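Local coordinates for protein nucleoside hydrolase, putative (PDB 3FZ0) that belongs to the nucleoside hydrolase family and carries a bound calcium ion within its alpha/beta fold, at residues Arg234-Gln239 / Phe245-Phe250; Gly219-Asp222 / Asn226-Ser229. The protein carries 2 engineered substitutions. All blocks are in the same frame, centred on the assembly; numbering follows the deposited sequence.

Contact 1 of 2, residues Arg234-Gln239 / Phe245-Phe250; sequences RVAVNQ and FIEKLF
Glu247 reaches from one turn of the helix 241-249 toward Gln239 and Ala236 in the 234-239 segment, and nearly all of the contact lies along its side chain. Glu247 CB is already 3.9 Å from Gln239 NE2. From there CG sets off anti to the backbone N (chi1 -165°) and the rest of the chain runs extended, so the carboxylate is carried well clear of the helix. Glu247 CD is again 3.9 Å from Gln239 NE2, and beyond it the two oxygens divide the work. Glu247 OE2 takes a hydrogen bond from Gln239 NE2 at 3.0 Å and lies 4.1 Å from Ala236 CB, at the limit of contact; the short methyl side chain is consistent with the acid lying close to the strand. OE1 serves Arg227 in a salt bridge, the stronger tie of this glutamate. The hydrogen bond from the amide is bent, with 144° at the hydrogen. Its donor stands 49° out of the carboxylate plane, and the amide and carboxylate planes are almost perpendicular. Gln239 suits this place because its NE2 can donate twice: it also hydrogen-bonds to the carbonyl O of Val225. Contact is light, burying 87 Å² in all, and lies at the surface. It ties the helix back to strand 235-236, the second strand of a small antiparallel beta hairpin outside the main sheet of the nucleoside hydrolase fold.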
loop_
_atom_site.group_PDB
_atom_site.type_symbol
_atom_site.label_atom_id
_atom_site.label_comp_id
_atom_site.label_asym_id
_atom_site.label_seq_id
_atom_site.Cartn_x
_atom_site.Cartn_y
_atom_site.Cartn_z
ATOM N N ARG B 234 -8.643 4.074 -52.680
ATOM C CA ARG B 234 -7.386 4.082 -51.894
ATOM C C ARG B 234 -6.491 2.872 -52.146
ATOM O O ARG B 234 -6.874 1.731 -51.883
ATOM C CB ARG B 234 -7.678 4.252 -50.400
ATOM C CG ARG B 234 -6.689 5.118 -49.642
ATOM C CD ARG B 234 -7.054 5.214 -48.139
ATOM N NE ARG B 234 -8.343 5.904 -47.962
ATOM C CZ ARG B 234 -9.095 5.892 -46.855
ATOM N NH1 ARG B 234 -8.710 5.223 -45.769
ATOM N NH2 ARG B 234 -10.248 6.563 -46.836
ATOM N N VAL B 235 -5.323 3.141 -52.714
ATOM C CA VAL B 235 -4.307 2.126 -52.984
ATOM C C VAL B 235 -2.948 2.792 -53.041
ATOM O O VAL B 235 -2.831 3.955 -53.457
ATOM C CB VAL B 235 -4.520 1.351 -54.326
ATOM C CG1 VAL B 235 -5.395 0.122 -54.120
ATOM C CG2 VAL B 235 -5.075 2.251 -55.419
ATOM N N ALA B 236 -1.931 2.045 -52.623
ATOM C CA ALA B 236 -0.546 2.467 -52.730
ATOM C C ALA B 236 -0.070 2.342 -54.170
ATOM O O ALA B 236 -0.286 1.307 -54.812
ATOM C CB ALA B 236 0.304 1.627 -51.829
ATOM N N VAL B 237 0.574 3.382 -54.697
ATOM C CA VAL B 237 0.988 3.296 -56.095
ATOM C C VAL B 237 2.494 3.026 -56.321
ATOM O O VAL B 237 2.849 2.068 -57.047
ATOM C CB VAL B 237 0.367 4.424 -57.011
ATOM C CG1 VAL B 237 0.734 4.204 -58.482
ATOM C CG2 VAL B 237 -1.153 4.426 -56.892
ATOM N N ASN B 238 3.379 3.812 -55.713
ATOM C CA ASN B 238 4.819 3.567 -55.956
ATOM C C ASN B 238 5.626 3.668 -54.646
ATOM O O ASN B 238 6.513 4.528 -54.469
ATOM C CB ASN B 238 5.331 4.445 -57.134
ATOM C CG ASN B 238 6.852 4.302 -57.425
ATOM O OD1 ASN B 238 7.507 3.276 -57.121
ATOM N ND2 ASN B 238 7.409 5.343 -58.033
ATOM N N GLN B 239 5.280 2.765 -53.730
ATOM C CA GLN B 239 5.895 2.689 -52.442
ATOM C C GLN B 239 7.354 2.341 -52.479
ATOM O O GLN B 239 7.758 1.388 -53.155
ATOM C CB GLN B 239 5.193 1.659 -51.601
ATOM C CG GLN B 239 3.860 2.113 -51.125
ATOM C CD GLN B 239 3.212 1.087 -50.267
ATOM O OE1 GLN B 239 3.182 -0.086 -50.617
ATOM N NE2 GLN B 239 2.691 1.512 -49.118
ATOM N N PHE B 245 6.961 -1.234 -45.698
ATOM C CA PHE B 245 7.181 -1.765 -44.370
ATOM C C PHE B 245 6.274 -1.093 -43.330
ATOM O O PHE B 245 5.672 -1.786 -42.521
ATOM C CB PHE B 245 8.676 -1.655 -43.994
ATOM C CG PHE B 245 9.003 -2.133 -42.596
ATOM C CD1 PHE B 245 9.418 -3.433 -42.373
ATOM C CD2 PHE B 245 8.935 -1.265 -41.510
ATOM C CE1 PHE B 245 9.747 -3.871 -41.079
ATOM C CE2 PHE B 245 9.260 -1.695 -40.211
ATOM C CZ PHE B 245 9.665 -2.982 -39.996
ATOM N N ILE B 246 6.188 0.240 -43.349
ATOM C CA ILE B 246 5.315 0.959 -42.431
ATOM C C ILE B 246 3.861 0.557 -42.654
ATOM O O ILE B 246 3.166 0.263 -41.698
ATOM C CB ILE B 246 5.536 2.523 -42.451
ATOM C CG1 ILE B 246 6.975 2.856 -41.986
ATOM C CG2 ILE B 246 4.433 3.277 -41.600
ATOM C CD1 ILE B 246 7.352 4.314 -42.111
ATOM N N GLU B 247 3.416 0.465 -43.901
ATOM C CA GLU B 247 2.038 0.000 -44.155
ATOM C C GLU B 247 1.757 -1.376 -43.542
ATOM O O GLU B 247 0.683 -1.586 -42.965
ATOM C CB GLU B 247 1.636 0.032 -45.643
ATOM C CG GLU B 247 0.153 -0.104 -45.862
ATOM C CD GLU B 247 -0.265 -0.201 -47.335
ATOM O OE1 GLU B 247 -1.468 -0.075 -47.596
ATOM O OE2 GLU B 247 0.584 -0.405 -48.241
ATOM N N LYS B 248 2.711 -2.296 -43.658
ATOM C CA LYS B 248 2.533 -3.645 -43.132
ATOM C C LYS B 248 2.592 -3.678 -41.602
ATOM O O LYS B 248 1.849 -4.417 -40.954
ATOM C CB LYS B 248 3.581 -4.590 -43.722
ATOM C CG LYS B 248 3.306 -5.077 -45.151
ATOM C CD LYS B 248 4.508 -5.883 -45.603
ATOM C CE LYS B 248 4.456 -6.251 -47.040
ATOM N NZ LYS B 248 5.680 -7.020 -47.355
ATOM N N LEU B 249 3.490 -2.873 -41.038
ATOM C CA LEU B 249 3.671 -2.777 -39.590
ATOM C C LEU B 249 2.436 -2.280 -38.847
ATOM O O LEU B 249 2.150 -2.750 -37.756
ATOM C CB LEU B 249 4.821 -1.839 -39.305
ATOM C CG LEU B 249 5.244 -1.641 -37.878
ATOM C CD1 LEU B 249 5.913 -2.902 -37.292
ATOM C CD2 LEU B 249 6.170 -0.451 -37.870
ATOM N N PHE B 250 1.699 -1.354 -39.465
ATOM C CA PHE B 250 0.568 -0.666 -38.834
ATOM C C PHE B 250 -0.789 -1.249 -39.242
ATOM O O PHE B 250 -1.823 -0.754 -38.813
ATOM C CB PHE B 250 0.609 0.848 -39.163
ATOM C CG PHE B 250 1.349 1.678 -38.149
ATOM C CD1 PHE B 250 2.665 1.395 -37.820
ATOM C CD2 PHE B 250 0.702 2.746 -37.515
ATOM C CE1 PHE B 250 3.343 2.149 -36.879
ATOM C CE2 PHE B 250 1.360 3.513 -36.546
ATOM C CZ PHE B 250 2.705 3.215 -36.231
#

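Contact 2 of 2, residues Gly219-Asp222 / Asn226-Ser229; sequences GFYD and NRES. Engineered in segment 226-229: Ser229 (natural residue Leu).
Asp222 and Arg227 join where the helix 218-224 ends in a Schellman motif and the chain turns into the short strand 227-228. The turn is closed by the backbone: Arg227 N donates to Asp222 O at 2.9 Å. Asn226 is the C-prime residue, with phi at +65°, a left-handed conformation that asparagine tolerates better than most residues with a side chain. The tight part lies on the inner side of the turn. Arg227 leaves its strand with CG anti to the carbonyl carbon (chi1 -71°) and then runs extended, so that its CD lies 3.7 Å from Asp222 OD1 and the guanidinium runs back alongside the last turns of the helix to the buried Tyr221. There Arg227 NH1 approaches the edge of the phenol ring, 3.5 Å from Tyr221 CE2, near the ring plane and not over its face. Each charge has a stronger partner elsewhere, Glu254 for Arg227 NH1 and Arg258 for Asp222 OD1, so the pair belongs to a network of acids and bases that probably balance one another. The outer side is looser. Asn226 and Glu228 turn their CB atoms away from the helix, while Ser229, an engineered residue in place of leucine, is exposed. On the inner side, Asp222 OD1 receives Arg227 NH1 in a 3.1 Å salt bridge on its syn side, the oxygen lying in the guanidinium plane but NH1 34° out of the carboxylate plane.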
loop_
_atom_site.group_PDB
_atom_site.type_symbol
_atom_site.label_atom_id
_atom_site.label_comp_id
_atom_site.label_asym_id
_atom_site.label_seq_id
_atom_site.Cartn_x
_atom_site.Cartn_y
_atom_site.Cartn_z
ATOM N N GLY B 219 -5.149 10.757 -42.249
ATOM C CA GLY B 219 -4.933 11.430 -43.557
ATOM C C GLY B 219 -3.442 11.642 -43.842
ATOM O O GLY B 219 -2.961 11.348 -44.943
ATOM N N PHE B 220 -2.700 12.112 -42.843
ATOM C CA PHE B 220 -1.262 12.266 -42.970
ATOM C C PHE B 220 -0.637 10.886 -43.230
ATOM O O PHE B 220 0.145 10.728 -44.188
ATOM C CB PHE B 220 -0.665 12.912 -41.715
ATOM C CG PHE B 220 0.833 13.009 -41.735
ATOM C CD1 PHE B 220 1.457 14.131 -42.296
ATOM C CD2 PHE B 220 1.626 11.994 -41.190
ATOM C CE1 PHE B 220 2.851 14.231 -42.312
ATOM C CE2 PHE B 220 3.030 12.080 -41.206
ATOM C CZ PHE B 220 3.644 13.193 -41.749
ATOM N N TYR B 221 -0.997 9.908 -42.385
ATOM C CA TYR B 221 -0.544 8.528 -42.548
ATOM C C TYR B 221 -0.726 8.028 -43.983
ATOM O O TYR B 221 0.184 7.443 -44.561
ATOM C CB TYR B 221 -1.274 7.586 -41.582
ATOM C CG TYR B 221 -0.858 6.150 -41.753
ATOM C CD1 TYR B 221 0.371 5.689 -41.247
ATOM C CD2 TYR B 221 -1.690 5.236 -42.412
ATOM C CE1 TYR B 221 0.749 4.354 -41.395
ATOM C CE2 TYR B 221 -1.323 3.916 -42.560
ATOM C CZ TYR B 221 -0.102 3.473 -42.046
ATOM O OH TYR B 221 0.282 2.139 -42.185
ATOM N N ASP B 222 -1.902 8.270 -44.548
ATOM C CA ASP B 222 -2.196 7.798 -45.894
ATOM C C ASP B 222 -1.154 8.338 -46.876
ATOM O O ASP B 222 -0.728 7.610 -47.768
ATOM C CB ASP B 222 -3.626 8.158 -46.319
ATOM C CG ASP B 222 -4.675 7.234 -45.699
ATOM O OD1 ASP B 222 -4.294 6.262 -45.021
ATOM O OD2 ASP B 222 -5.892 7.469 -45.894
ATOM N N ASN B 226 2.184 6.447 -49.221
ATOM C CA ASN B 226 1.871 6.640 -50.630
ATOM C C ASN B 226 0.536 6.098 -51.095
ATOM O O ASN B 226 0.354 5.754 -52.255
ATOM C CB ASN B 226 2.990 6.115 -51.520
ATOM C CG ASN B 226 3.847 7.221 -52.110
ATOM O OD1 ASN B 226 3.954 8.343 -51.570
ATOM N ND2 ASN B 226 4.487 6.900 -53.222
ATOM N N ARG B 227 -0.414 6.017 -50.187
ATOM C CA ARG B 227 -1.756 5.773 -50.642
ATOM C C ARG B 227 -2.277 7.005 -51.352
ATOM O O ARG B 227 -2.116 8.144 -50.898
ATOM C CB ARG B 227 -2.677 5.409 -49.491
ATOM C CG ARG B 227 -2.383 4.046 -48.945
ATOM C CD ARG B 227 -2.975 3.952 -47.591
ATOM N NE ARG B 227 -2.882 2.616 -47.074
ATOM C CZ ARG B 227 -3.236 2.282 -45.850
ATOM N NH1 ARG B 227 -3.710 3.208 -45.010
ATOM N NH2 ARG B 227 -3.089 1.025 -45.462
ATOM N N GLU B 228 -2.912 6.785 -52.480
ATOM C CA GLU B 228 -3.608 7.877 -53.080
ATOM C C GLU B 228 -5.002 7.434 -53.441
ATOM O O GLU B 228 -5.311 6.241 -53.407
ATOM C CB GLU B 228 -2.851 8.391 -54.305
ATOM C CG GLU B 228 -2.933 7.488 -55.493
ATOM C CD GLU B 228 -1.707 7.607 -56.340
ATOM O OE1 GLU B 228 -1.835 7.624 -57.603
ATOM O OE2 GLU B 228 -0.614 7.678 -55.717
ATOM N N SER B 229 -5.839 8.423 -53.708
ATOM C CA SER B 229 -7.015 8.305 -54.581
ATOM C C SER B 229 -8.008 9.380 -54.230
ATOM O O SER B 229 -8.425 9.520 -53.068
ATOM C CB SER B 229 -7.676 6.928 -54.612
ATOM O OG SER B 229 -8.742 6.940 -55.540
#

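The two contacts follow one another in sequence, contact 2 first, and their centres are 9 Å apart. The strands 227-228 and 235-236, one from each contact, pair as an antiparallel hairpin, with a probable hydrogen bond of 3.0 Å from Glu228 N to Val235 O. A salt bridge of 2.9 Å between Arg227 NH2 and Glu247 OE1 crosses from one contact to the other. Both lie toward the periphery, their centres about 24 and 26 Å from the chain centre, and neither supplies any of the residues of the calcium site, Asp14, Asp19, Leu134 and Asp283. Contact 1 has an indirect link with it: Ile246 and Phe250 pack on the helix 17-27, which carries Asp19.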